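Long-range contacts in beta-phosphoglucomutase (Bacteroides vulgatus, PDB 3DV9), which probably interconverts beta-glucose 1-phosphate and glucose 6-phosphate as a magnesium-dependent phosphomutase of the haloacid dehalogenase superfamily: residues M110-I120 with M230-E238; G124-G132 with P170-F180. One frame throughout, in Å; residues are numbered along the deposited sequence.

Interaction 1. Residues M110-I120 with M230-E238; sequences MPGALEVLTKI and MPDFNKNWE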
HETATM    1  N   MSE A 110      12.222   4.238  -3.038  1.00 17.71           N
HETATM    2  CA  MSE A 110      12.518   4.045  -1.610  1.00 17.98           C
HETATM    3  C   MSE A 110      13.820   3.258  -1.535  1.00 18.09           C
HETATM    4  O   MSE A 110      13.923   2.222  -2.169  1.00 17.89           O
HETATM    5  CB  MSE A 110      11.430   3.222  -0.919  1.00 18.75           C
HETATM    6  CG  MSE A 110      10.391   4.038  -0.264  1.00 22.54           C
HETATM    7 SE   MSE A 110      10.948   5.296   1.139  0.70 19.40          SE
HETATM    8  CE  MSE A 110       9.121   5.964   1.312  1.00 20.74           C
ATOM      9  N   PRO A 111      14.808   3.739  -0.746  1.00 18.12           N
ATOM     10  CA  PRO A 111      15.988   2.920  -0.528  1.00 18.63           C
ATOM     11  C   PRO A 111      15.563   1.550   0.030  1.00 18.35           C
ATOM     12  O   PRO A 111      14.634   1.450   0.855  1.00 17.92           O
ATOM     13  CB  PRO A 111      16.763   3.699   0.540  1.00 19.52           C
ATOM     14  CG  PRO A 111      16.429   5.147   0.210  1.00 20.75           C
ATOM     15  CD  PRO A 111      14.916   5.009  -0.003  1.00 19.24           C
ATOM     16  N   GLY A 112      16.226   0.511  -0.462  1.00 17.57           N
ATOM     17  CA  GLY A 112      15.911  -0.861  -0.103  1.00 16.43           C
ATOM     18  C   GLY A 112      14.882  -1.504  -1.010  1.00 18.02           C
ATOM     19  O   GLY A 112      14.864  -2.718  -1.107  1.00 17.35           O
ATOM     20  N   ALA A 113      14.072  -0.716  -1.728  1.00 17.67           N
ATOM     21  CA  ALA A 113      12.966  -1.333  -2.519  1.00 17.51           C
ATOM     22  C   ALA A 113      13.502  -2.146  -3.721  1.00 18.24           C
ATOM     23  O   ALA A 113      13.119  -3.283  -3.942  1.00 17.60           O
ATOM     24  CB  ALA A 113      11.990  -0.234  -3.004  1.00 18.61           C
ATOM     25  N   LEU A 114      14.381  -1.539  -4.517  1.00 18.28           N
ATOM     26  CA  LEU A 114      14.902  -2.277  -5.687  1.00 18.93           C
ATOM     27  C   LEU A 114      15.673  -3.518  -5.228  1.00 18.66           C
ATOM     28  O   LEU A 114      15.516  -4.593  -5.829  1.00 18.51           O
ATOM     29  CB  LEU A 114      15.773  -1.343  -6.534  1.00 18.16           C
ATOM     30  CG  LEU A 114      16.512  -2.045  -7.675  1.00 19.63           C
ATOM     31  CD1 LEU A 114      15.563  -2.692  -8.625  1.00 17.24           C
ATOM     32  CD2 LEU A 114      17.333  -0.982  -8.409  1.00 20.33           C
ATOM     33  N   GLU A 115      16.472  -3.385  -4.169  1.00 17.94           N
ATOM     34  CA  GLU A 115      17.221  -4.519  -3.671  1.00 19.01           C
ATOM     35  C   GLU A 115      16.314  -5.666  -3.210  1.00 18.07           C
ATOM     36  O   GLU A 115      16.545  -6.839  -3.544  1.00 18.63           O
ATOM     37  CB  GLU A 115      18.151  -4.122  -2.557  1.00 18.78           C
ATOM     38  CG  GLU A 115      18.999  -5.323  -2.091  1.00 22.93           C
ATOM     39  CD  GLU A 115      20.069  -4.904  -1.087  1.00 27.81           C
ATOM     40  OE1 GLU A 115      20.314  -3.684  -0.929  1.00 31.01           O
ATOM     41  OE2 GLU A 115      20.671  -5.789  -0.464  1.00 29.33           O
ATOM     42  N   VAL A 116      15.307  -5.373  -2.398  1.00 17.88           N
ATOM     43  CA  VAL A 116      14.418  -6.447  -1.949  1.00 17.89           C
ATOM     44  C   VAL A 116      13.611  -7.100  -3.092  1.00 18.25           C
ATOM     45  O   VAL A 116      13.445  -8.320  -3.093  1.00 17.06           O
ATOM     46  CB  VAL A 116      13.542  -6.043  -0.725  1.00 18.35           C
ATOM     47  CG1 VAL A 116      12.302  -5.193  -1.161  1.00 18.16           C
ATOM     48  CG2 VAL A 116      13.159  -7.281   0.072  1.00 17.43           C
ATOM     49  N   LEU A 117      13.181  -6.312  -4.072  1.00 17.46           N
ATOM     50  CA  LEU A 117      12.434  -6.826  -5.241  1.00 17.05           C
ATOM     51  C   LEU A 117      13.324  -7.759  -6.050  1.00 17.81           C
ATOM     52  O   LEU A 117      12.873  -8.789  -6.553  1.00 17.45           O
ATOM     53  CB  LEU A 117      11.951  -5.675  -6.117  1.00 17.37           C
ATOM     54  CG  LEU A 117      10.756  -4.945  -5.485  1.00 16.25           C
ATOM     55  CD1 LEU A 117      10.525  -3.574  -6.160  1.00 18.47           C
ATOM     56  CD2 LEU A 117       9.500  -5.875  -5.506  1.00 15.47           C
ATOM     57  N   THR A 118      14.601  -7.425  -6.160  1.00 17.94           N
ATOM     58  CA  THR A 118      15.529  -8.289  -6.930  0.60 17.93           C
ATOM     59  C   THR A 118      15.732  -9.631  -6.218  1.00 18.37           C
ATOM     60  O   THR A 118      15.846 -10.671  -6.890  1.00 18.25           O
ATOM     61  CB  THR A 118      16.885  -7.577  -7.248  0.60 18.14           C
ATOM     62  OG1 THR A 118      17.658  -7.427  -6.049  0.60 20.13           O
ATOM     63  CG2 THR A 118      16.643  -6.213  -7.854  0.60 18.41           C
ATOM     64  N   LYS A 119      15.733  -9.612  -4.871  1.00 17.06           N
ATOM     65  CA  LYS A 119      15.912 -10.855  -4.094  1.00 18.41           C
ATOM     66  C   LYS A 119      14.660 -11.706  -4.315  1.00 18.60           C
ATOM     67  O   LYS A 119      14.752 -12.919  -4.566  1.00 19.32           O
ATOM     68  CB  LYS A 119      15.969 -10.536  -2.596  1.00 17.60           C
ATOM     69  CG  LYS A 119      17.290  -9.905  -2.156  1.00 19.26           C
ATOM     70  CD  LYS A 119      17.187  -9.557  -0.693  1.00 19.56           C
ATOM     71  CE  LYS A 119      18.372  -8.785  -0.247  1.00 22.10           C
ATOM     72  NZ  LYS A 119      18.232  -8.377   1.210  1.00 21.81           N
ATOM     73  N   ILE A 120      13.512 -11.050  -4.236  1.00 17.61           N
ATOM     74  CA  ILE A 120      12.186 -11.736  -4.353  1.00 17.40           C
ATOM     75  C   ILE A 120      12.061 -12.371  -5.747  1.00 18.01           C
ATOM     76  O   ILE A 120      11.691 -13.540  -5.878  1.00 18.80           O
ATOM     77  CB  ILE A 120      10.994 -10.751  -4.036  1.00 17.00           C
ATOM     78  CG1 ILE A 120      10.996 -10.455  -2.526  1.00 16.70           C
ATOM     79  CG2 ILE A 120       9.614 -11.334  -4.449  1.00 17.78           C
ATOM     80  CD1 ILE A 120      10.185  -9.178  -2.097  1.00 17.16           C
HETATM   81  N   MSE A 230      12.130   0.797   4.750  1.00 16.14           N
HETATM   82  CA  MSE A 230      12.303  -0.192   3.672  1.00 17.95           C
HETATM   83  C   MSE A 230      13.712  -0.825   3.736  1.00 16.44           C
HETATM   84  O   MSE A 230      13.873  -2.006   3.468  1.00 16.46           O
HETATM   85  CB  MSE A 230      11.962   0.386   2.294  1.00 17.88           C
HETATM   86  CG  MSE A 230      10.487   0.489   2.003  1.00 19.44           C
HETATM   87 SE   MSE A 230       9.566  -1.211   2.038  0.70 19.26          SE
HETATM   88  CE  MSE A 230      10.043  -1.922   0.325  1.00 19.92           C
ATOM     89  N   PRO A 231      14.762  -0.033   4.059  1.00 16.61           N
ATOM     90  CA  PRO A 231      16.025  -0.766   4.283  1.00 16.48           C
ATOM     91  C   PRO A 231      15.973  -1.857   5.379  1.00 17.14           C
ATOM     92  O   PRO A 231      16.595  -2.918   5.228  1.00 16.35           O
ATOM     93  CB  PRO A 231      16.989   0.371   4.686  1.00 17.26           C
ATOM     94  CG  PRO A 231      16.450   1.591   3.878  1.00 17.46           C
ATOM     95  CD  PRO A 231      14.950   1.443   4.067  1.00 15.71           C
ATOM     96  N   ASP A 232      15.220  -1.608   6.448  1.00 16.43           N
ATOM     97  CA  ASP A 232      15.000  -2.566   7.550  0.50 17.50           C
ATOM     98  C   ASP A 232      14.336  -3.832   6.985  1.00 17.48           C
ATOM     99  O   ASP A 232      14.776  -4.969   7.226  1.00 18.37           O
ATOM    100  CB  ASP A 232      14.154  -1.879   8.666  0.50 17.53           C
ATOM    101  CG  ASP A 232      14.109  -2.664   9.999  0.50 18.54           C
ATOM    102  OD1 ASP A 232      15.056  -3.442  10.252  0.50 19.85           O
ATOM    103  OD2 ASP A 232      13.142  -2.485  10.829  0.50 17.05           O
ATOM    104  N   PHE A 233      13.280  -3.615   6.207  1.00 17.95           N
ATOM    105  CA  PHE A 233      12.548  -4.728   5.577  1.00 16.91           C
ATOM    106  C   PHE A 233      13.497  -5.545   4.661  1.00 16.85           C
ATOM    107  O   PHE A 233      13.607  -6.766   4.781  1.00 17.68           O
ATOM    108  CB  PHE A 233      11.338  -4.190   4.817  1.00 16.31           C
ATOM    109  CG  PHE A 233      10.617  -5.237   4.043  1.00 17.11           C
ATOM    110  CD1 PHE A 233      10.104  -6.357   4.680  1.00 20.80           C
ATOM    111  CD2 PHE A 233      10.549  -5.144   2.652  1.00 21.33           C
ATOM    112  CE1 PHE A 233       9.432  -7.369   3.949  1.00 21.94           C
ATOM    113  CE2 PHE A 233       9.879  -6.136   1.896  1.00 20.60           C
ATOM    114  CZ  PHE A 233       9.347  -7.271   2.548  1.00 20.60           C
ATOM    115  N   ASN A 234      14.240  -4.836   3.822  1.00 16.83           N
ATOM    116  CA  ASN A 234      15.170  -5.457   2.900  1.00 18.49           C
ATOM    117  C   ASN A 234      16.180  -6.298   3.702  1.00 18.17           C
ATOM    118  O   ASN A 234      16.468  -7.455   3.340  1.00 18.47           O
ATOM    119  CB  ASN A 234      15.893  -4.399   2.079  1.00 18.79           C
ATOM    120  CG  ASN A 234      16.949  -5.004   1.188  1.00 17.74           C
ATOM    121  OD1 ASN A 234      16.715  -6.052   0.576  1.00 18.22           O
ATOM    122  ND2 ASN A 234      18.138  -4.391   1.158  1.00 23.07           N
ATOM    123  N   LYS A 235      16.748  -5.718   4.763  1.00 19.15           N
ATOM    124  CA  LYS A 235      17.798  -6.406   5.525  1.00 20.78           C
ATOM    125  C   LYS A 235      17.291  -7.717   6.145  1.00 20.14           C
ATOM    126  O   LYS A 235      18.042  -8.699   6.308  1.00 21.00           O
ATOM    127  CB  LYS A 235      18.282  -5.499   6.641  1.00 21.20           C
ATOM    128  CG  LYS A 235      19.377  -6.072   7.491  1.00 26.70           C
ATOM    129  CD  LYS A 235      19.953  -5.002   8.413  1.00 32.21           C
ATOM    130  CE  LYS A 235      18.897  -4.378   9.321  1.00 36.60           C
ATOM    131  NZ  LYS A 235      19.433  -3.211  10.108  1.00 41.57           N
ATOM    132  N   ASN A 236      16.024  -7.698   6.509  1.00 19.81           N
ATOM    133  CA  ASN A 236      15.373  -8.817   7.158  1.00 20.29           C
ATOM    134  C   ASN A 236      14.737  -9.841   6.215  1.00 20.55           C
ATOM    135  O   ASN A 236      14.216 -10.867   6.666  1.00 20.33           O
ATOM    136  CB  ASN A 236      14.333  -8.269   8.119  1.00 20.66           C
ATOM    137  CG  ASN A 236      14.954  -7.801   9.404  1.00 22.30           C
ATOM    138  OD1 ASN A 236      15.237  -8.604  10.294  1.00 21.74           O
ATOM    139  ND2 ASN A 236      15.200  -6.498   9.506  1.00 21.08           N
ATOM    140  N   TRP A 237      14.811  -9.582   4.914  1.00 20.04           N
ATOM    141  CA  TRP A 237      14.100 -10.443   3.950  1.00 20.29           C
ATOM    142  C   TRP A 237      14.536 -11.939   4.058  1.00 20.70           C
ATOM    143  O   TRP A 237      13.710 -12.865   4.137  1.00 20.41           O
ATOM    144  CB  TRP A 237      14.281  -9.926   2.500  1.00 21.75           C
ATOM    145  CG  TRP A 237      13.604 -10.905   1.627  1.00 20.77           C
ATOM    146  CD1 TRP A 237      14.182 -11.816   0.825  1.00 24.06           C
ATOM    147  CD2 TRP A 237      12.181 -11.144   1.577  1.00 21.64           C
ATOM    148  NE1 TRP A 237      13.204 -12.605   0.230  1.00 22.75           N
ATOM    149  CE2 TRP A 237      11.969 -12.212   0.684  1.00 23.27           C
ATOM    150  CE3 TRP A 237      11.072 -10.550   2.210  1.00 22.18           C
ATOM    151  CZ2 TRP A 237      10.676 -12.713   0.395  1.00 22.14           C
ATOM    152  CZ3 TRP A 237       9.786 -11.040   1.924  1.00 23.27           C
ATOM    153  CH2 TRP A 237       9.604 -12.109   1.024  1.00 23.28           C
ATOM    154  N   GLU A 238      15.831 -12.178   4.015  1.00 20.74           N
ATOM    155  CA  GLU A 238      16.367 -13.562   4.068  1.00 23.41           C
ATOM    156  C   GLU A 238      15.850 -14.340   5.283  1.00 23.69           C
ATOM    157  O   GLU A 238      15.351 -15.469   5.138  1.00 23.06           O
ATOM    158  CB  GLU A 238      17.895 -13.550   4.007  1.00 25.11           C
ATOM    159  CG  GLU A 238      18.410 -12.855   2.715  1.00 29.61           C
ATOM    160  CD  GLU A 238      18.858 -11.381   2.899  1.00 36.33           C
ATOM    161  OE1 GLU A 238      18.015 -10.453   3.178  1.00 29.57           O
ATOM    162  OE2 GLU A 238      20.113 -11.175   2.745  1.00 40.47           O
TER
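G112 and P231 bring the two backbones to 4.4 Å between their CA atoms, and from there helix 113-120 and helix 230-238 run in nearly the same direction, their axes 8.9 Å apart at closest and 25° askew. G112, at the N-cap, permits this approach: a CB on it would strike the carbonyl O of M230. Further along, V116 is a knob in a hole made by M230 (a selenomethionine), F233, N234 and W237, its CG2 lying 3.8 Å from W237 CB. I120 then lays CG1 over one face of the W237 indole, a CH-pi contact 4.0 Å from the centroid of the six-membered ring. In this Rossmann-like HAD core both helices lie on one side of the parallel sheet, where I120 and W237 also touch V26 of strand 25-29. At the polar outer edge, K119 has CG anti to the carbonyl carbon (chi1 -75°) and an extended chain beyond, which carries NZ across N234 to meet OD1 at 2.8 Å, from above the amide plane; a salt bridge of 2.9 Å joins NZ to E238 OE1, from above the carboxylate plane. A weak hydrogen bond to N234 O adds a third acceptor, and E115 completes the charge network at longer range. A methionine in place of K119 would probably leave the E238 carboxylate without its cationic mate and the N234 amide freer to turn.

Interaction 2. Residues G124-G132 with P170-F180; sequences GLTPMVVTG and PYLMALKKGGF. With PO4 (phosphate ion), chain C.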
ATOM      1  N   GLY A 124      12.224 -16.758  -7.346  1.00 20.84           N
ATOM      2  CA  GLY A 124      11.143 -17.368  -8.094  1.00 21.21           C
ATOM      3  C   GLY A 124       9.772 -16.929  -7.652  1.00 19.86           C
ATOM      4  O   GLY A 124       8.771 -17.510  -8.076  1.00 21.46           O
ATOM      5  N   LEU A 125       9.731 -15.940  -6.755  1.00 19.80           N
ATOM      6  CA  LEU A 125       8.474 -15.352  -6.281  1.00 20.67           C
ATOM      7  C   LEU A 125       7.926 -14.288  -7.237  1.00 21.35           C
ATOM      8  O   LEU A 125       8.670 -13.676  -8.014  1.00 21.27           O
ATOM      9  CB  LEU A 125       8.648 -14.756  -4.872  1.00 20.15           C
ATOM     10  CG  LEU A 125       9.174 -15.716  -3.779  1.00 22.63           C
ATOM     11  CD1 LEU A 125       9.562 -14.986  -2.505  1.00 23.38           C
ATOM     12  CD2 LEU A 125       8.137 -16.767  -3.473  1.00 23.22           C
ATOM     13  N   THR A 126       6.611 -14.055  -7.155  1.00 19.15           N
ATOM     14  CA  THR A 126       5.945 -13.100  -8.028  1.00 18.69           C
ATOM     15  C   THR A 126       5.659 -11.783  -7.333  1.00 19.22           C
ATOM     16  O   THR A 126       4.792 -11.730  -6.462  1.00 17.30           O
ATOM     17  CB  THR A 126       4.615 -13.690  -8.510  1.00 18.40           C
ATOM     18  OG1 THR A 126       4.894 -14.905  -9.208  1.00 18.95           O
ATOM     19  CG2 THR A 126       3.845 -12.661  -9.391  1.00 17.79           C
ATOM     20  N   PRO A 127       6.411 -10.714  -7.684  1.00 20.36           N
ATOM     21  CA  PRO A 127       6.086  -9.442  -7.079  1.00 19.88           C
ATOM     22  C   PRO A 127       4.846  -8.859  -7.787  1.00 19.21           C
ATOM     23  O   PRO A 127       4.680  -9.047  -8.996  1.00 19.09           O
ATOM     24  CB  PRO A 127       7.340  -8.589  -7.364  1.00 21.22           C
ATOM     25  CG  PRO A 127       8.380  -9.527  -7.928  1.00 21.71           C
ATOM     26  CD  PRO A 127       7.585 -10.611  -8.574  1.00 20.80           C
HETATM   27  N   MSE A 128       3.985  -8.184  -7.030  1.00 19.01           N
HETATM   28  CA  MSE A 128       2.827  -7.497  -7.622  1.00 18.73           C
HETATM   29  C   MSE A 128       2.762  -6.112  -7.008  1.00 19.51           C
HETATM   30  O   MSE A 128       3.234  -5.906  -5.882  1.00 19.62           O
HETATM   31  CB  MSE A 128       1.506  -8.258  -7.358  1.00 19.50           C
HETATM   32  CG  MSE A 128       1.543  -9.741  -7.794  1.00 18.54           C
HETATM   33 SE   MSE A 128      -0.228 -10.568  -7.615  0.70 19.08          SE
HETATM   34  CE  MSE A 128      -1.184  -9.438  -8.892  1.00 18.74           C
ATOM     35  N   VAL A 129       2.179  -5.185  -7.747  1.00 19.29           N
ATOM     36  CA  VAL A 129       1.908  -3.824  -7.221  1.00 19.22           C
ATOM     37  C   VAL A 129       0.422  -3.669  -7.015  1.00 18.68           C
ATOM     38  O   VAL A 129      -0.360  -4.047  -7.889  1.00 18.11           O
ATOM     39  CB  VAL A 129       2.399  -2.716  -8.169  1.00 21.16           C
ATOM     40  CG1 VAL A 129       2.122  -1.338  -7.537  1.00 19.22           C
ATOM     41  CG2 VAL A 129       3.834  -2.874  -8.436  1.00 23.90           C
ATOM     42  N   VAL A 130       0.033  -3.114  -5.856  1.00 17.94           N
ATOM     43  CA  VAL A 130      -1.379  -2.862  -5.514  1.00 18.91           C
ATOM     44  C   VAL A 130      -1.558  -1.424  -5.006  1.00 20.55           C
ATOM     45  O   VAL A 130      -1.132  -1.088  -3.888  1.00 22.56           O
ATOM     46  CB  VAL A 130      -1.876  -3.821  -4.437  1.00 19.04           C
ATOM     47  CG1 VAL A 130      -3.375  -3.524  -4.122  1.00 15.83           C
ATOM     48  CG2 VAL A 130      -1.625  -5.277  -4.840  1.00 17.92           C
ATOM     49  N   THR A 131      -2.200  -0.582  -5.805  1.00 19.14           N
ATOM     50  CA  THR A 131      -2.192   0.858  -5.490  1.00 19.20           C
ATOM     51  C   THR A 131      -3.554   1.466  -5.669  1.00 19.41           C
ATOM     52  O   THR A 131      -4.306   1.053  -6.553  1.00 19.34           O
ATOM     53  CB  THR A 131      -1.097   1.615  -6.296  1.00 18.56           C
ATOM     54  OG1 THR A 131      -1.111   3.001  -5.934  1.00 18.45           O
ATOM     55  CG2 THR A 131      -1.332   1.471  -7.799  1.00 19.06           C
ATOM     56  N   GLY A 132      -3.872   2.379  -4.749  1.00 19.83           N
ATOM     57  CA  GLY A 132      -5.074   3.188  -4.810  1.00 21.54           C
ATOM     58  C   GLY A 132      -4.798   4.378  -5.694  1.00 21.58           C
ATOM     59  O   GLY A 132      -5.670   5.228  -5.888  1.00 22.11           O
ATOM     60  N   PRO A 170      -8.777  -4.369  -3.416  1.00 19.70           N
ATOM     61  CA  PRO A 170      -7.522  -4.312  -4.188  1.00 19.03           C
ATOM     62  C   PRO A 170      -6.641  -5.572  -3.983  1.00 19.34           C
ATOM     63  O   PRO A 170      -6.024  -6.105  -4.951  1.00 20.03           O
ATOM     64  CB  PRO A 170      -6.822  -3.044  -3.630  1.00 19.62           C
ATOM     65  CG  PRO A 170      -7.879  -2.234  -3.075  1.00 20.01           C
ATOM     66  CD  PRO A 170      -8.952  -3.159  -2.571  1.00 19.96           C
ATOM     67  N   TYR A 171      -6.507  -6.006  -2.733  1.00 19.57           N
ATOM     68  CA  TYR A 171      -5.693  -7.186  -2.419  1.00 19.89           C
ATOM     69  C   TYR A 171      -6.356  -8.484  -2.862  1.00 20.50           C
ATOM     70  O   TYR A 171      -5.701  -9.375  -3.370  1.00 20.46           O
ATOM     71  CB  TYR A 171      -5.293  -7.206  -0.927  1.00 20.68           C
ATOM     72  CG  TYR A 171      -4.276  -6.141  -0.676  1.00 19.62           C
ATOM     73  CD1 TYR A 171      -3.016  -6.204  -1.285  1.00 20.89           C
ATOM     74  CD2 TYR A 171      -4.571  -5.026   0.124  1.00 17.59           C
ATOM     75  CE1 TYR A 171      -2.072  -5.183  -1.110  1.00 20.19           C
ATOM     76  CE2 TYR A 171      -3.578  -3.988   0.329  1.00 17.30           C
ATOM     77  CZ  TYR A 171      -2.364  -4.099  -0.307  1.00 18.68           C
ATOM     78  OH  TYR A 171      -1.410  -3.137  -0.176  1.00 18.72           O
ATOM     79  N   LEU A 172      -7.664  -8.592  -2.678  1.00 19.03           N
ATOM     80  CA  LEU A 172      -8.385  -9.756  -3.202  1.00 18.50           C
ATOM     81  C   LEU A 172      -8.221  -9.867  -4.719  1.00 18.48           C
ATOM     82  O   LEU A 172      -8.099 -10.994  -5.281  1.00 19.34           O
ATOM     83  CB  LEU A 172      -9.866  -9.669  -2.814  1.00 17.78           C
ATOM     84  CG  LEU A 172     -10.188  -9.776  -1.311  1.00 19.73           C
ATOM     85  CD1 LEU A 172     -11.646  -9.376  -1.011  1.00 21.52           C
ATOM     86  CD2 LEU A 172      -9.805 -11.129  -0.723  1.00 21.21           C
HETATM   87  N   MSE A 173      -8.256  -8.710  -5.394  1.00 18.45           N
HETATM   88  CA  MSE A 173      -8.127  -8.675  -6.876  1.00 17.29           C
HETATM   89  C   MSE A 173      -6.709  -9.110  -7.248  1.00 18.48           C
HETATM   90  O   MSE A 173      -6.503  -9.830  -8.246  1.00 17.88           O
HETATM   91  CB  MSE A 173      -8.433  -7.300  -7.442  1.00 16.67           C
HETATM   92  CG  MSE A 173      -8.231  -7.169  -8.979  1.00 18.26           C
HETATM   93 SE   MSE A 173      -9.499  -8.340  -9.904  0.70 24.35          SE
HETATM   94  CE  MSE A 173     -11.082  -7.196  -9.590  1.00 21.84           C
ATOM     95  N   ALA A 174      -5.741  -8.669  -6.440  1.00 18.99           N
ATOM     96  CA  ALA A 174      -4.345  -9.118  -6.628  1.00 19.71           C
ATOM     97  C   ALA A 174      -4.243 -10.652  -6.544  1.00 19.90           C
ATOM     98  O   ALA A 174      -3.633 -11.254  -7.405  1.00 19.31           O
ATOM     99  CB  ALA A 174      -3.379  -8.468  -5.635  1.00 20.08           C
ATOM    100  N   LEU A 175      -4.795 -11.257  -5.498  1.00 19.96           N
ATOM    101  CA  LEU A 175      -4.753 -12.741  -5.377  1.00 21.14           C
ATOM    102  C   LEU A 175      -5.430 -13.413  -6.589  1.00 21.12           C
ATOM    103  O   LEU A 175      -4.910 -14.388  -7.156  1.00 20.40           O
ATOM    104  CB  LEU A 175      -5.362 -13.236  -4.064  1.00 21.75           C
ATOM    105  CG  LEU A 175      -4.791 -12.717  -2.718  1.00 23.62           C
ATOM    106  CD1 LEU A 175      -5.668 -13.269  -1.592  1.00 25.53           C
ATOM    107  CD2 LEU A 175      -3.365 -13.255  -2.610  1.00 25.13           C
ATOM    108  N   LYS A 176      -6.566 -12.852  -7.009  1.00 20.49           N
ATOM    109  CA  LYS A 176      -7.306 -13.392  -8.132  1.00 19.63           C
ATOM    110  C   LYS A 176      -6.496 -13.330  -9.420  1.00 19.99           C
ATOM    111  O   LYS A 176      -6.385 -14.330 -10.133  1.00 19.52           O
ATOM    112  CB  LYS A 176      -8.614 -12.635  -8.313  1.00 19.76           C
ATOM    113  CG  LYS A 176      -9.554 -13.357  -9.292  1.00 19.76           C
ATOM    114  CD  LYS A 176     -10.752 -12.513  -9.651  1.00 22.17           C
ATOM    115  CE  LYS A 176     -11.537 -13.127 -10.797  1.00 25.57           C
ATOM    116  NZ  LYS A 176     -12.068 -14.427 -10.358  1.00 28.34           N
ATOM    117  N   LYS A 177      -5.908 -12.152  -9.686  1.00 19.77           N
ATOM    118  CA  LYS A 177      -5.137 -11.928 -10.910  1.00 21.35           C
ATOM    119  C   LYS A 177      -3.925 -12.860 -10.978  1.00 21.00           C
ATOM    120  O   LYS A 177      -3.590 -13.404 -12.059  1.00 20.60           O
ATOM    121  CB  LYS A 177      -4.712 -10.450 -11.044  1.00 21.17           C
ATOM    122  CG  LYS A 177      -5.823  -9.517 -11.497  1.00 21.68           C
ATOM    123  CD  LYS A 177      -5.289  -8.113 -11.701  1.00 25.20           C
ATOM    124  CE  LYS A 177      -6.086  -7.320 -12.719  1.00 30.74           C
ATOM    125  NZ  LYS A 177      -5.150  -6.540 -13.595  1.00 30.50           N
ATOM    126  N   GLY A 178      -3.314 -13.087  -9.816  1.00 21.80           N
ATOM    127  CA  GLY A 178      -2.054 -13.835  -9.752  1.00 22.36           C
ATOM    128  C   GLY A 178      -2.270 -15.325  -9.619  1.00 22.81           C
ATOM    129  O   GLY A 178      -1.356 -16.125  -9.868  1.00 23.58           O
ATOM    130  N   GLY A 179      -3.496 -15.687  -9.268  1.00 22.46           N
ATOM    131  CA  GLY A 179      -3.889 -17.084  -9.050  1.00 23.50           C
ATOM    132  C   GLY A 179      -3.364 -17.631  -7.722  1.00 24.19           C
ATOM    133  O   GLY A 179      -3.042 -18.840  -7.628  1.00 25.04           O
ATOM    134  N   PHE A 180      -3.276 -16.758  -6.712  1.00 23.92           N
ATOM    135  CA  PHE A 180      -2.762 -17.130  -5.381  1.00 23.67           C
ATOM    136  C   PHE A 180      -3.823 -17.261  -4.290  1.00 24.45           C
ATOM    137  O   PHE A 180      -4.825 -16.532  -4.278  1.00 25.43           O
ATOM    138  CB  PHE A 180      -1.689 -16.116  -4.946  1.00 23.95           C
ATOM    139  CG  PHE A 180      -0.615 -15.943  -5.952  1.00 24.62           C
ATOM    140  CD1 PHE A 180       0.227 -17.024  -6.266  1.00 23.22           C
ATOM    141  CD2 PHE A 180      -0.402 -14.700  -6.586  1.00 23.58           C
ATOM    142  CE1 PHE A 180       1.237 -16.881  -7.227  1.00 21.29           C
ATOM    143  CE2 PHE A 180       0.603 -14.541  -7.535  1.00 21.13           C
ATOM    144  CZ  PHE A 180       1.447 -15.635  -7.874  1.00 19.51           C
TER
HETATM  145  P   PO4 C 302      -0.957   3.819  -2.129  0.60 21.61           P
HETATM  146  O1  PO4 C 302      -0.095   3.127  -3.165  0.60 21.89           O
HETATM  147  O2  PO4 C 302      -0.170   4.126  -0.885  0.60 22.69           O
HETATM  148  O3  PO4 C 302      -2.165   2.949  -1.767  0.60 23.70           O
HETATM  149  O4  PO4 C 302      -1.535   5.123  -2.663  0.60 19.22           O
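V130 and P170 mark the close end of a strand-on-helix contact in which strand 126-130 and helix 170-178 run roughly antiparallel, at 147°, with 9.1 Å between their axes. T126, M128 and V130 all turn toward the helix. The fullest path is that of V130. Its CB lies 3.6 Å from Y171 CE1, and there the branches part. CG1, anti to the backbone N (chi1 -179°), reaches P170 CB at 3.5 Å and also sits over one face of the Y171 ring, a CH-pi contact offset toward the rim; CG2 meets A174 CB at 3.7 Å. Beyond this ring, the Y171 hydroxyl is hydrogen-bonded to E189. The helix covers one side of the parallel sheet in the Rossmann-like HAD core, with A174 touching neighbouring L27 and V156 as well. Toward the other end of the strand, chi1 and an extended chi2 set SE of M128, a selenomethionine, at the edge of the F180 ring, 4.1 Å from CE2, in a Met-aromatic contact; the bend at chi3 (62°) then carries CE to within 3.4 Å of A174 O. G178 passes close enough that a CB there would press on M128 SE and clash with the F180 ring. A Schellman motif with G179 as C-prime residue ends the helix and brings F180 back to the strand, where its CZ lies 3.8 Å from T126 CB. Past V130 the chain nears what is probably the active site: G132 N gives a weak hydrogen bond to a phosphate ion, probably from the crystallisation liquor, which K165 and D31 N also bind.

Followed from the N terminus, the chain lays down strand 25-29, one of the two middle strands of the core sheet, before it reaches helix 113-122. A short turn leads into strand 126-130, so the first segments of both interactions are neighbours in sequence; W237 CZ2 packs 3.8 Å from L125 CD1, and L117 and I120 rest on P127. Interaction 2 closes first, when helix 169-178 returns to strand 126-130. The chain then adds strands 185-189, 204-208 and 225-227, and helix 230-244 finally closes interaction 1. The loop of interaction 2 is therefore nested within that of interaction 1, and the two contacts clothe opposite faces of one sheet, their centres about 18 Å apart.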